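Local coordinates for probable L,D-transpeptidase 3 (Mycobacterium tuberculosis, PDB 6D4K), which is a probable L,D-transpeptidase of cell-wall biogenesis, unable to make 3->3 peptidoglycan cross-links from tetrapeptide stems but possibly able to attach proteins to peptidoglycan, at residues 66-71 / 86-91; 148-153 / 157-162; 188-193 / 232-237. All coordinates share one frame; numbering follows the deposited sequence.

Contact 1. Residues 66-71 / 86-91; sequences VEVKST and VQWVPD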
loop_
_atom_site.group_PDB
_atom_site.type_symbol
_atom_site.label_atom_id
_atom_site.label_comp_id
_atom_site.label_asym_id
_atom_site.label_seq_id
_atom_site.Cartn_x
_atom_site.Cartn_y
_atom_site.Cartn_z
ATOM N N VAL A 66 21.157 -5.480 13.271
ATOM C CA VAL A 66 19.808 -4.959 13.469
ATOM C C VAL A 66 18.786 -6.087 13.353
ATOM O O VAL A 66 17.627 -5.867 12.999
ATOM C CB VAL A 66 19.504 -3.775 12.525
ATOM C CG1 VAL A 66 20.543 -2.669 12.727
ATOM C CG2 VAL A 66 19.450 -4.223 11.052
ATOM N N GLU A 67 19.218 -7.305 13.666
ATOM C CA GLU A 67 18.372 -8.491 13.665
ATOM C C GLU A 67 17.005 -8.198 14.272
ATOM O O GLU A 67 16.904 -7.681 15.391
ATOM C CB GLU A 67 19.083 -9.568 14.491
ATOM C CG GLU A 67 18.379 -10.916 14.523
ATOM C CD GLU A 67 19.019 -11.897 15.496
ATOM O OE1 GLU A 67 19.975 -11.510 16.205
ATOM O OE2 GLU A 67 18.565 -13.058 15.547
ATOM N N VAL A 68 15.943 -8.492 13.527
ATOM C CA VAL A 68 14.588 -8.195 13.982
ATOM C C VAL A 68 14.018 -9.412 14.706
ATOM O O VAL A 68 13.898 -10.499 14.125
ATOM C CB VAL A 68 13.683 -7.779 12.816
ATOM C CG1 VAL A 68 12.254 -7.549 13.316
ATOM C CG2 VAL A 68 14.260 -6.540 12.125
ATOM N N LYS A 69 13.650 -9.235 15.976
ATOM C CA LYS A 69 13.058 -10.300 16.779
ATOM C C LYS A 69 11.723 -9.800 17.312
ATOM O O LYS A 69 11.680 -8.905 18.162
ATOM C CB LYS A 69 13.994 -10.731 17.909
ATOM C CG LYS A 69 15.344 -11.248 17.412
ATOM C CD LYS A 69 16.393 -11.234 18.513
ATOM C CE LYS A 69 16.360 -12.517 19.334
ATOM N NZ LYS A 69 17.476 -13.446 18.978
ATOM N N SER A 70 10.641 -10.359 16.796
ATOM C CA SER A 70 9.296 -9.954 17.170
ATOM C C SER A 70 8.627 -11.029 18.027
ATOM O O SER A 70 8.979 -12.217 18.002
ATOM C CB SER A 70 8.442 -9.693 15.925
ATOM O OG SER A 70 8.364 -10.893 15.149
ATOM N N THR A 71 7.644 -10.586 18.799
ATOM C CA THR A 71 6.760 -11.482 19.527
ATOM C C THR A 71 5.345 -11.050 19.125
ATOM O O THR A 71 4.943 -9.921 19.406
ATOM C CB THR A 71 6.980 -11.342 21.042
ATOM O OG1 THR A 71 8.368 -11.545 21.343
ATOM C CG2 THR A 71 6.148 -12.352 21.809
ATOM N N VAL A 86 17.343 0.494 5.930
ATOM C CA VAL A 86 16.986 -0.869 5.550
ATOM C C VAL A 86 15.623 -1.183 6.150
ATOM O O VAL A 86 15.348 -0.854 7.308
ATOM C CB VAL A 86 18.056 -1.931 5.926
ATOM C CG1 VAL A 86 18.170 -2.133 7.443
ATOM C CG2 VAL A 86 17.796 -3.261 5.202
ATOM N N GLN A 87 14.753 -1.792 5.362
ATOM C CA GLN A 87 13.469 -2.212 5.891
ATOM C C GLN A 87 13.392 -3.726 5.921
ATOM O O GLN A 87 13.958 -4.409 5.060
ATOM C CB GLN A 87 12.286 -1.636 5.114
ATOM C CG GLN A 87 11.966 -2.264 3.795
ATOM C CD GLN A 87 10.702 -1.693 3.222
ATOM O OE1 GLN A 87 10.074 -0.831 3.838
ATOM N NE2 GLN A 87 10.333 -2.136 2.030
ATOM N N TRP A 88 12.706 -4.236 6.927
ATOM C CA TRP A 88 12.520 -5.669 7.108
ATOM C C TRP A 88 11.052 -5.936 6.817
ATOM O O TRP A 88 10.171 -5.437 7.524
ATOM C CB TRP A 88 12.910 -6.025 8.533
ATOM C CG TRP A 88 12.889 -7.472 8.879
ATOM C CD1 TRP A 88 13.905 -8.383 8.711
ATOM C CD2 TRP A 88 11.829 -8.175 9.530
ATOM N NE1 TRP A 88 13.525 -9.615 9.211
ATOM C CE2 TRP A 88 12.250 -9.511 9.706
ATOM C CE3 TRP A 88 10.549 -7.809 9.959
ATOM C CZ2 TRP A 88 11.447 -10.463 10.324
ATOM C CZ3 TRP A 88 9.749 -8.765 10.557
ATOM C CH2 TRP A 88 10.203 -10.081 10.733
ATOM N N VAL A 89 10.798 -6.687 5.755
ATOM C CA VAL A 89 9.451 -6.942 5.253
ATOM C C VAL A 89 8.992 -8.276 5.824
ATOM O O VAL A 89 9.591 -9.314 5.497
ATOM C CB VAL A 89 9.456 -6.978 3.717
ATOM C CG1 VAL A 89 8.075 -7.336 3.174
ATOM C CG2 VAL A 89 9.973 -5.641 3.164
ATOM N N PRO A 90 7.952 -8.314 6.660
ATOM C CA PRO A 90 7.490 -9.601 7.197
ATOM C C PRO A 90 6.956 -10.499 6.095
ATOM O O PRO A 90 6.298 -10.041 5.160
ATOM C CB PRO A 90 6.386 -9.207 8.182
ATOM C CG PRO A 90 5.906 -7.858 7.697
ATOM C CD PRO A 90 7.137 -7.179 7.129
ATOM N N ASP A 91 7.220 -11.799 6.232
ATOM C CA ASP A 91 6.748 -12.747 5.235
ATOM C C ASP A 91 5.247 -13.006 5.342
ATOM O O ASP A 91 4.642 -13.524 4.392
ATOM C CB ASP A 91 7.452 -14.082 5.445
ATOM C CG ASP A 91 8.912 -14.072 5.037
ATOM O OD1 ASP A 91 9.320 -13.268 4.174
ATOM O OD2 ASP A 91 9.650 -14.944 5.558
#
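V68 sits over one face of the W88 indole, and this single aliphatic-on-aromatic meeting carries most of a contact that has no hydrogen bond across it. Here two strands of different sheets meet through side chains. The CB of V68 sits 3.7 Å above the plane of the W88 ring, over its centre, and the two methyls spread from there to opposite ends of the indole. CG1 of V68 takes the benzene half: it stands 3.8 Å from the centroid of the six-membered ring of W88, only 11° off the ring normal, a CH-pi contact well over the face. CG2 takes the other end, 3.6 Å from CG of W88. The first torsion of V68 explains the straddle, for with CG1 opposite the backbone N (chi1 177°) both methyls can lie against the ring together. W88 likewise extends its CG opposite its own backbone N, and chi2 of 87° turns the broad face of the indole to the valine.

Purely apolar contact of a looser kind follows at V66 and V86, where CG2 of V66 meets CG1 of V86 at 4.4 Å. K69 NZ and E67 OE2 of the same segment form a long salt bridge at 3.6 Å, apart from the apolar contact.

The two strands belong to different sheets of the region matching a bacterial Ig domain. Strand 68-71 is an outermost strand of its sheet and pairs with strand 99-104, whereas strand 85-90 runs between strands 45-49 and 76-80 in the other. F78 meets W88 edge to face, and V66, just after helix 59-65, packs on F78, V47 and V104.

Contact 2. Residues 148-153 / 157-162; sequences HRVHFG and VMPASM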
loop_
_atom_site.group_PDB
_atom_site.type_symbol
_atom_site.label_atom_id
_atom_site.label_comp_id
_atom_site.label_asym_id
_atom_site.label_seq_id
_atom_site.Cartn_x
_atom_site.Cartn_y
_atom_site.Cartn_z
ATOM N N HIS A 148 -26.866 4.858 -13.950
ATOM C CA HIS A 148 -26.691 3.561 -13.309
ATOM C C HIS A 148 -25.235 3.165 -13.476
ATOM O O HIS A 148 -24.477 3.860 -14.166
ATOM C CB HIS A 148 -27.587 2.488 -13.926
ATOM N N ARG A 149 -24.839 2.045 -12.880
ATOM C CA ARG A 149 -23.432 1.693 -12.924
ATOM C C ARG A 149 -23.272 0.251 -12.451
ATOM O O ARG A 149 -24.158 -0.309 -11.797
ATOM C CB ARG A 149 -22.647 2.697 -12.076
ATOM C CG ARG A 149 -21.223 2.873 -12.500
ATOM C CD ARG A 149 -20.369 3.025 -11.276
ATOM N NE ARG A 149 -20.050 1.679 -10.856
ATOM C CZ ARG A 149 -19.146 1.340 -9.962
ATOM N NH1 ARG A 149 -18.423 2.236 -9.321
ATOM N NH2 ARG A 149 -18.971 0.063 -9.673
ATOM N N VAL A 150 -22.153 -0.364 -12.837
ATOM C CA VAL A 150 -21.873 -1.732 -12.415
ATOM C C VAL A 150 -21.755 -1.767 -10.900
ATOM O O VAL A 150 -21.011 -0.980 -10.302
ATOM C CB VAL A 150 -20.591 -2.258 -13.082
ATOM C CG1 VAL A 150 -20.144 -3.567 -12.429
ATOM C CG2 VAL A 150 -20.801 -2.455 -14.578
ATOM N N HIS A 151 -22.517 -2.653 -10.265
ATOM C CA HIS A 151 -22.267 -2.990 -8.870
ATOM C C HIS A 151 -22.632 -4.447 -8.649
ATOM O O HIS A 151 -23.591 -4.956 -9.237
ATOM C CB HIS A 151 -22.952 -2.055 -7.862
ATOM C CG HIS A 151 -24.412 -1.863 -8.101
ATOM N ND1 HIS A 151 -24.897 -1.108 -9.146
ATOM C CD2 HIS A 151 -25.493 -2.312 -7.424
ATOM C CE1 HIS A 151 -26.218 -1.106 -9.106
ATOM N NE2 HIS A 151 -26.605 -1.832 -8.073
ATOM N N PHE A 152 -21.851 -5.112 -7.804
ATOM C CA PHE A 152 -21.806 -6.565 -7.807
ATOM C C PHE A 152 -22.774 -7.217 -6.833
ATOM O O PHE A 152 -23.177 -8.364 -7.055
ATOM C CB PHE A 152 -20.372 -7.038 -7.558
ATOM C CG PHE A 152 -19.473 -6.851 -8.742
ATOM C CD1 PHE A 152 -19.628 -7.633 -9.874
ATOM C CD2 PHE A 152 -18.492 -5.880 -8.741
ATOM C CE1 PHE A 152 -18.806 -7.457 -10.976
ATOM C CE2 PHE A 152 -17.667 -5.709 -9.838
ATOM C CZ PHE A 152 -17.827 -6.490 -10.955
ATOM N N GLY A 153 -23.169 -6.524 -5.771
ATOM C CA GLY A 153 -24.050 -7.131 -4.797
ATOM C C GLY A 153 -23.400 -8.150 -3.890
ATOM O O GLY A 153 -24.077 -8.679 -3.002
ATOM N N VAL A 157 -16.913 -6.337 -2.722
ATOM C CA VAL A 157 -16.383 -6.452 -4.075
ATOM C C VAL A 157 -16.684 -5.147 -4.800
ATOM O O VAL A 157 -17.841 -4.849 -5.118
ATOM C CB VAL A 157 -16.958 -7.665 -4.815
ATOM C CG1 VAL A 157 -16.376 -7.743 -6.225
ATOM C CG2 VAL A 157 -16.661 -8.949 -4.045
ATOM N N MET A 158 -15.638 -4.367 -5.056
ATOM C CA MET A 158 -15.745 -3.070 -5.697
ATOM C C MET A 158 -15.321 -3.168 -7.149
ATOM O O MET A 158 -14.327 -3.831 -7.475
ATOM C CB MET A 158 -14.833 -2.049 -5.019
ATOM C CG MET A 158 -15.069 -1.857 -3.539
ATOM S SD MET A 158 -13.858 -0.718 -2.854
ATOM C CE MET A 158 -14.533 -0.366 -1.228
ATOM N N PRO A 159 -16.051 -2.527 -8.046
ATOM C CA PRO A 159 -15.620 -2.521 -9.444
ATOM C C PRO A 159 -14.490 -1.514 -9.637
ATOM O O PRO A 159 -14.460 -0.444 -9.017
ATOM C CB PRO A 159 -16.908 -2.199 -10.220
ATOM C CG PRO A 159 -18.040 -2.580 -9.192
ATOM C CD PRO A 159 -17.450 -2.107 -7.899
ATOM N N ALA A 160 -13.503 -1.927 -10.418
ATOM C CA ALA A 160 -12.216 -1.266 -10.465
ATOM C C ALA A 160 -11.734 -1.282 -11.903
ATOM O O ALA A 160 -12.288 -1.972 -12.766
ATOM C CB ALA A 160 -11.190 -1.970 -9.565
ATOM N N SER A 161 -10.693 -0.501 -12.157
ATOM C CA SER A 161 -10.043 -0.482 -13.456
ATOM C C SER A 161 -8.551 -0.388 -13.196
ATOM O O SER A 161 -8.094 0.559 -12.549
ATOM C CB SER A 161 -10.526 0.703 -14.297
ATOM O OG SER A 161 -10.062 0.605 -15.627
ATOM N N MET A 162 -7.812 -1.386 -13.652
ATOM C CA MET A 162 -6.371 -1.418 -13.505
ATOM C C MET A 162 -5.721 -0.869 -14.777
ATOM O O MET A 162 -6.377 -0.253 -15.625
ATOM C CB MET A 162 -5.927 -2.834 -13.130
ATOM C CG MET A 162 -5.873 -3.095 -11.624
ATOM S SD MET A 162 -7.438 -2.910 -10.724
ATOM C CE MET A 162 -8.414 -4.230 -11.436
HETATM O O HOH W 1 -15.639 1.395 -7.643
HETATM O O HOH W 2 -20.082 -3.258 -6.217
#
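The ring of P159 is the bump of this contact, pushing from strand 157-159 toward a hollow formed by V150 and F152 in the preceding loop. Its CG goes deepest. CE2 of F152 comes within 3.2 Å of CG of P159, a close approach made obliquely to the phenyl ring, with the two side chains arriving from opposite directions. V150 lines another part of the hollow: its CG1 slides past the proline at 4.0 Å from CG of P159, and also lies over one face of the F152 ring, toward the rim. A second, shallower bump is V157, whose CG1 reaches CD2 of F152 at 3.8 Å. F152 is thus fitted between two residues that project from the same side of the strand, while M158 between them turns its side chain away, onto W246 of helix 241-250.

This is a loop folded back on a strand of the L,D-transpeptidase catalytic domain, where 157-159 pairs antiparallel with 127-132 in the large mixed sheet. T127 touches both F152 and V157.

One water bridges the backbones, accepting from N of F152 at 3.0 Å and donating to O of V157 at 3.0 Å; a second donates to O of P159 at 2.6 Å and accepts a weak bond from NH1 of R149. Within the loop, ND1 of H151 donates to O of R149 from above the carbonyl plane, 36° out of it, at 2.9 Å.

Contact 3. Residues 188-193 / 232-237; sequences SSVGIP and VSHGCI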
loop_
_atom_site.group_PDB
_atom_site.type_symbol
_atom_site.label_atom_id
_atom_site.label_comp_id
_atom_site.label_asym_id
_atom_site.label_seq_id
_atom_site.Cartn_x
_atom_site.Cartn_y
_atom_site.Cartn_z
ATOM N N SER A 188 4.048 12.470 -15.675
ATOM C CA SER A 188 5.483 12.211 -15.672
ATOM C C SER A 188 5.866 10.985 -14.849
ATOM O O SER A 188 7.005 10.517 -14.963
ATOM C CB SER A 188 6.237 13.439 -15.158
ATOM O OG SER A 188 5.855 13.750 -13.829
ATOM N N SER A 189 4.952 10.456 -14.032
ATOM C CA SER A 189 5.257 9.282 -13.223
ATOM C C SER A 189 5.392 8.014 -14.056
ATOM O O SER A 189 6.035 7.061 -13.605
ATOM C CB SER A 189 4.184 9.079 -12.151
ATOM O OG SER A 189 4.065 10.221 -11.320
ATOM N N VAL A 190 4.796 7.974 -15.246
ATOM C CA VAL A 190 4.869 6.809 -16.120
ATOM C C VAL A 190 5.667 7.091 -17.388
ATOM O O VAL A 190 5.655 6.277 -18.319
ATOM C CB VAL A 190 3.482 6.215 -16.424
ATOM C CG1 VAL A 190 2.693 6.026 -15.136
ATOM C CG2 VAL A 190 2.716 7.104 -17.390
ATOM N N GLY A 191 6.363 8.225 -17.449
ATOM C CA GLY A 191 7.239 8.524 -18.565
ATOM C C GLY A 191 6.584 9.292 -19.695
ATOM O O GLY A 191 6.907 9.069 -20.866
ATOM N N ILE A 192 5.665 10.193 -19.364
ATOM C CA ILE A 192 4.999 11.027 -20.364
ATOM C C ILE A 192 4.953 12.469 -19.869
ATOM O O ILE A 192 4.382 12.737 -18.801
ATOM C CB ILE A 192 3.587 10.509 -20.685
ATOM C CG1 ILE A 192 3.636 9.086 -21.241
ATOM C CG2 ILE A 192 2.908 11.419 -21.685
ATOM C CD1 ILE A 192 2.454 8.241 -20.832
ATOM N N PRO A 193 5.540 13.421 -20.597
ATOM C CA PRO A 193 5.465 14.826 -20.175
ATOM C C PRO A 193 4.028 15.320 -20.090
ATOM O O PRO A 193 3.146 14.867 -20.824
ATOM C CB PRO A 193 6.237 15.567 -21.273
ATOM C CG PRO A 193 7.177 14.551 -21.816
ATOM C CD PRO A 193 6.469 13.228 -21.725
ATOM N N VAL A 232 -8.170 0.621 -17.901
ATOM C CA VAL A 232 -7.870 1.807 -18.698
ATOM C C VAL A 232 -6.964 2.800 -17.988
ATOM O O VAL A 232 -6.691 3.870 -18.538
ATOM C CB VAL A 232 -9.155 2.507 -19.184
ATOM C CG1 VAL A 232 -10.032 1.537 -19.962
ATOM C CG2 VAL A 232 -9.908 3.094 -17.995
ATOM N N SER A 233 -6.498 2.500 -16.780
ATOM C CA SER A 233 -5.617 3.409 -16.058
ATOM C C SER A 233 -4.200 3.323 -16.628
ATOM O O SER A 233 -3.940 2.639 -17.621
ATOM C CB SER A 233 -5.633 3.083 -14.570
ATOM O OG SER A 233 -4.746 2.013 -14.311
ATOM N N HIS A 234 -3.258 4.013 -15.985
ATOM C CA HIS A 234 -1.846 3.944 -16.343
ATOM C C HIS A 234 -1.034 3.123 -15.348
ATOM O O HIS A 234 0.192 3.277 -15.268
ATOM C CB HIS A 234 -1.250 5.341 -16.511
ATOM C CG HIS A 234 -1.548 5.956 -17.845
ATOM N ND1 HIS A 234 -2.760 5.787 -18.483
ATOM C CD2 HIS A 234 -0.784 6.710 -18.671
ATOM C CE1 HIS A 234 -2.730 6.429 -19.635
ATOM N NE2 HIS A 234 -1.545 6.993 -19.773
ATOM N N GLY A 235 -1.689 2.245 -14.599
ATOM C CA GLY A 235 -1.017 1.417 -13.620
ATOM C C GLY A 235 -1.781 1.396 -12.314
ATOM O O GLY A 235 -1.831 0.370 -11.630
ATOM N N CYS A 236 -2.389 2.529 -11.971
ATOM C CA CYS A 236 -3.080 2.666 -10.700
ATOM C C CYS A 236 -4.363 1.841 -10.678
ATOM O O CYS A 236 -4.896 1.435 -11.711
ATOM C CB CYS A 236 -3.400 4.135 -10.421
ATOM S SG CYS A 236 -1.938 5.143 -10.081
ATOM N N ILE A 237 -4.846 1.591 -9.466
ATOM C CA ILE A 237 -6.098 0.877 -9.238
ATOM C C ILE A 237 -7.191 1.924 -9.063
ATOM O O ILE A 237 -7.228 2.635 -8.056
ATOM C CB ILE A 237 -5.998 -0.034 -8.009
ATOM C CG1 ILE A 237 -4.973 -1.146 -8.253
ATOM C CG2 ILE A 237 -7.379 -0.579 -7.622
ATOM C CD1 ILE A 237 -4.432 -1.763 -6.982
#
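V190 touches H234 twice, once through each methyl, just after the short 3-10 segment that includes S188 and S189. CG1 lies 3.7 Å from the backbone O of H234, while CG2 meets CD2 of the imidazole, also at 3.7 Å, at the ring edge and in its plane. With chi1 of -49° CG2 falls between the backbone N and the carbonyl carbon, and the valine forks around H234, one prong on its carbonyl and the other on its ring. G191 then turns the chain with a positive phi of 91°, backbone angles that call for glycine.

The turn brings I192 back toward the same histidine. Its CD1 approaches CD2 of H234 at 4.2 Å, again at the edge near the ring plane, and its side chain, like that of V190, crosses H234 at about a right angle. Y167 stacks on the imidazole and Y200 meets it edge to face, with V190 and I192 also packing on Y167.

On the other side of the contact H234 belongs to the SHGC sequence characteristic of the YkuD family. S233 braces that turn. Its OG accepts from N of G235 at 3.1 Å, with an N-H...O angle of 162°, closing an ST turn, and donates to O of C236 at 2.7 Å, in the carbonyl plane and on a lone pair.

C236 is the predicted nucleophile and the residue on which faropenem leaves its acetyl group. It makes no contact with 188-193, but H234 lies two residues before it. Because apolar carbon from 188-193 meets the ring at its CD2 edge, the contact probably helps, with Y167 and Y200, to limit the ring's rotation; it is consistent with 188-193 forming part of the wall near C236.

The three contacts follow one another along the chain without interleaving, and they divide between two regions. Contact 1 joins two sheets of the Ig-like region, on the opposite side of the chain's centre from the others; its centre is 37 Å from that of contact 2 and 32 Å from that of contact 3. Contacts 2 and 3 share the catalytic domain, with centres 21 Å apart, and they touch: probable hydrogen bonds of 3.0 Å join OG of S161 to N of V232 and O of M162 to N of S233. The segment 157-162 thus runs from strand 157-159 of the large sheet to the loop bearing the predicted nucleophile, whereas contact 1 is remote from that site.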